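Local coordinates for TraM protein (Plasmid R64, PDB 3WZ3) that probably forms part of an inner-membrane complex of the plasmid's type IVB secretion (conjugal transfer) system, here represented by its periplasmic fragment, at residues Q16-A21 with F112-T117. Sequence-based numbering, arbitrary orientation.
Sequences QALATA and FVFEIT
L18 of the helix meets F114 and I116 of the strand through the two branches of its forked end. L18 CD2 makes the closest approach to the F114 ring, 4.0 Å from F114 CD2 and 4.1 Å from F114 CG, and the two side chains cross at a slant. L18 CD1 comes closest to I116, lying 4.3 Å from I116 CG1. The fork lies over these two residues, which stand two apart on the same side of strand 110-120. With CG trans to its own carbonyl carbon (chi1 -74°) and the CD1 branch extended (chi2 166°), L18 reaches outward from the helix to the sheet. That reach spans a backbone gap of 8.7 Å between the CA atoms of L18 and F114, and the helix backbone itself stays clear of the strand. The contact is wholly apolar and buried close to the centre of the chain, but small, with 118 Å² covered in all, more than half of it on L18. E115, lying between the two partners, projects from the opposite side of the strand, where its carboxylate forms a salt bridge with R138 and a hydrogen bond with Q93. The arrangement is helix-on-sheet core packing, consistent with the NTF2-like clan to which this periplasmic domain is assigned, in which helices cover one side of a curved antiparallel sheet. Around it, L18 also touches Y94 of strand 88-101, the ring of F22 from the end of helix 7-22 meets that of F114, and I116 packs on M135. A17 reaches I132 of strand 130-139, while A21 faces L36 and gives its carbonyl oxygen to the hydroxyl of Y48 on helix 42-54.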
ATOM      1  N   GLN A  16      -6.867  -0.140  -3.995  1.00  6.72           N
ATOM      2  CA  GLN A  16      -7.452  -1.064  -3.015  1.00  9.22           C
ATOM      3  C   GLN A  16      -6.397  -1.506  -2.004  1.00  7.92           C
ATOM      4  O   GLN A  16      -6.660  -1.541  -0.794  1.00  8.69           O
ATOM      5  CB  GLN A  16      -8.087  -2.259  -3.732  1.00 10.07           C
ATOM      6  CG  GLN A  16      -9.272  -1.848  -4.608  1.00 14.33           C
ATOM      7  CD  GLN A  16      -9.634  -2.870  -5.691  1.00 22.69           C
ATOM      8  OE1 GLN A  16      -9.075  -3.969  -5.745  1.00 25.19           O
ATOM      9  NE2 GLN A  16     -10.563  -2.494  -6.572  1.00 24.59           N
ATOM     10  N   ALA A  17      -5.198  -1.831  -2.482  1.00  6.64           N
ATOM     11  CA  ALA A  17      -4.109  -2.206  -1.591  1.00  6.33           C
ATOM     12  C   ALA A  17      -3.762  -1.093  -0.623  1.00  7.19           C
ATOM     13  O   ALA A  17      -3.561  -1.352   0.562  1.00  7.72           O
ATOM     14  CB  ALA A  17      -2.869  -2.627  -2.383  1.00  7.34           C
ATOM     15  N   LEU A  18      -3.659   0.143  -1.113  1.00  6.67           N
ATOM     16  CA  LEU A  18      -3.343   1.260  -0.225  1.00  6.23           C
ATOM     17  C   LEU A  18      -4.423   1.463   0.830  1.00  9.00           C
ATOM     18  O   LEU A  18      -4.116   1.748   1.992  1.00  9.86           O
ATOM     19  CB  LEU A  18      -3.157   2.559  -1.028  1.00  7.94           C
ATOM     20  CG  LEU A  18      -1.831   2.577  -1.775  1.00  8.83           C
ATOM     21  CD1 LEU A  18      -1.815   3.688  -2.830  1.00 10.55           C
ATOM     22  CD2 LEU A  18      -0.696   2.812  -0.793  1.00  9.70           C
ATOM     23  N   ALA A  19      -5.685   1.328   0.439  1.00  7.51           N
ATOM     24  CA  ALA A  19      -6.774   1.479   1.409  1.00  9.75           C
ATOM     25  C   ALA A  19      -6.637   0.470   2.541  1.00  9.50           C
ATOM     26  O   ALA A  19      -6.760   0.803   3.729  1.00 11.94           O
ATOM     27  CB  ALA A  19      -8.137   1.332   0.737  1.00 13.45           C
ATOM     28  N   THR A  20      -6.398  -0.781   2.187  1.00  8.89           N
ATOM     29  CA  THR A  20      -6.231  -1.823   3.186  1.00  9.61           C
ATOM     30  C   THR A  20      -4.961  -1.629   4.005  1.00  9.46           C
ATOM     31  O   THR A  20      -4.951  -1.849   5.223  1.00 10.59           O
ATOM     32  CB  THR A  20      -6.196  -3.210   2.513  1.00 12.17           C
ATOM     33  OG1 THR A  20      -7.369  -3.364   1.711  1.00 16.63           O
ATOM     34  CG2 THR A  20      -6.165  -4.315   3.571  1.00 16.88           C
ATOM     35  N   ALA A  21      -3.877  -1.212   3.350  1.00  6.61           N
ATOM     36  CA  ALA A  21      -2.591  -1.128   4.009  1.00  6.38           C
ATOM     37  C   ALA A  21      -2.552  -0.094   5.126  1.00  8.30           C
ATOM     38  O   ALA A  21      -1.845  -0.274   6.116  1.00  6.93           O
ATOM     39  CB  ALA A  21      -1.503  -0.821   2.986  1.00  8.76           C
ATOM     40  N   PHE A 112       1.192  12.274   1.808  1.00  8.61           N
ATOM     41  CA  PHE A 112       2.235  11.606   1.042  1.00  9.31           C
ATOM     42  C   PHE A 112       1.786  11.424  -0.405  1.00  6.95           C
ATOM     43  O   PHE A 112       0.590  11.521  -0.718  1.00  7.26           O
ATOM     44  CB  PHE A 112       2.507  10.191   1.598  1.00 10.36           C
ATOM     45  CG  PHE A 112       2.890  10.154   3.060  1.00  9.69           C
ATOM     46  CD1 PHE A 112       4.212  10.278   3.443  1.00 13.24           C
ATOM     47  CD2 PHE A 112       1.925   9.986   4.031  1.00 12.94           C
ATOM     48  CE1 PHE A 112       4.567  10.244   4.800  1.00 15.37           C
ATOM     49  CE2 PHE A 112       2.266   9.951   5.375  1.00 14.75           C
ATOM     50  CZ  PHE A 112       3.588  10.076   5.753  1.00 15.81           C
ATOM     51  N   VAL A 113       2.745  11.145  -1.276  1.00  7.19           N
ATOM     52  CA  VAL A 113       2.443  10.543  -2.565  1.00  6.88           C
ATOM     53  C   VAL A 113       3.121   9.179  -2.561  1.00  6.18           C
ATOM     54  O   VAL A 113       4.340   9.085  -2.425  1.00  8.20           O
ATOM     55  CB  VAL A 113       2.944  11.393  -3.764  1.00  7.26           C
ATOM     56  CG1 VAL A 113       2.680  10.661  -5.058  1.00  8.53           C
ATOM     57  CG2 VAL A 113       2.223  12.741  -3.785  1.00 11.90           C
ATOM     58  N   PHE A 114       2.334   8.118  -2.699  1.00  5.17           N
ATOM     59  CA  PHE A 114       2.907   6.780  -2.814  1.00  6.23           C
ATOM     60  C   PHE A 114       3.127   6.340  -4.245  1.00  5.92           C
ATOM     61  O   PHE A 114       2.225   6.456  -5.076  1.00  8.37           O
ATOM     62  CB  PHE A 114       2.005   5.754  -2.141  1.00  7.93           C
ATOM     63  CG  PHE A 114       2.228   5.631  -0.668  1.00  7.22           C
ATOM     64  CD1 PHE A 114       1.789   6.613   0.200  1.00  8.93           C
ATOM     65  CD2 PHE A 114       2.892   4.535  -0.153  1.00 10.83           C
ATOM     66  CE1 PHE A 114       1.992   6.499   1.564  1.00 10.78           C
ATOM     67  CE2 PHE A 114       3.114   4.413   1.216  1.00 13.91           C
ATOM     68  CZ  PHE A 114       2.665   5.402   2.074  1.00 15.38           C
ATOM     69  N   GLU A 115       4.311   5.836  -4.522  1.00  5.56           N
ATOM     70  CA  GLU A 115       4.586   5.209  -5.816  1.00  5.93           C
ATOM     71  C   GLU A 115       4.522   3.702  -5.639  1.00  6.03           C
ATOM     72  O   GLU A 115       5.134   3.156  -4.717  1.00  6.52           O
ATOM     73  CB  GLU A 115       5.944   5.635  -6.358  1.00  5.43           C
ATOM     74  CG  GLU A 115       6.240   5.028  -7.720  1.00  8.20           C
ATOM     75  CD  GLU A 115       7.583   5.431  -8.214  1.00 10.74           C
ATOM     76  OE1 GLU A 115       8.372   4.542  -8.614  1.00 12.45           O
ATOM     77  OE2 GLU A 115       7.877   6.647  -8.178  1.00 12.27           O
ATOM     78  N   ILE A 116       3.776   3.047  -6.516  1.00  5.52           N
ATOM     79  CA  ILE A 116       3.509   1.625  -6.474  1.00  5.68           C
ATOM     80  C   ILE A 116       3.833   1.046  -7.848  1.00  6.97           C
ATOM     81  O   ILE A 116       3.306   1.534  -8.850  1.00  8.64           O
ATOM     82  CB  ILE A 116       1.988   1.412  -6.209  1.00 10.45           C
ATOM     83  CG1 ILE A 116       1.589   2.074  -4.887  1.00 15.89           C
ATOM     84  CG2 ILE A 116       1.625  -0.066  -6.229  1.00 15.81           C
ATOM     85  CD1 ILE A 116       2.267   1.463  -3.755  1.00 14.84           C
ATOM     86  N   THR A 117       4.702   0.045  -7.923  1.00  4.83           N
ATOM     87  CA  THR A 117       4.877  -0.700  -9.162  1.00  3.77           C
ATOM     88  C   THR A 117       4.229  -2.069  -9.007  1.00  4.59           C
ATOM     89  O   THR A 117       4.554  -2.825  -8.072  1.00  5.26           O
ATOM     90  CB  THR A 117       6.330  -0.850  -9.592  1.00  5.27           C
ATOM     91  OG1 THR A 117       6.874   0.443  -9.905  1.00  7.92           O
ATOM     92  CG2 THR A 117       6.406  -1.683 -10.866  1.00  6.57           C
TER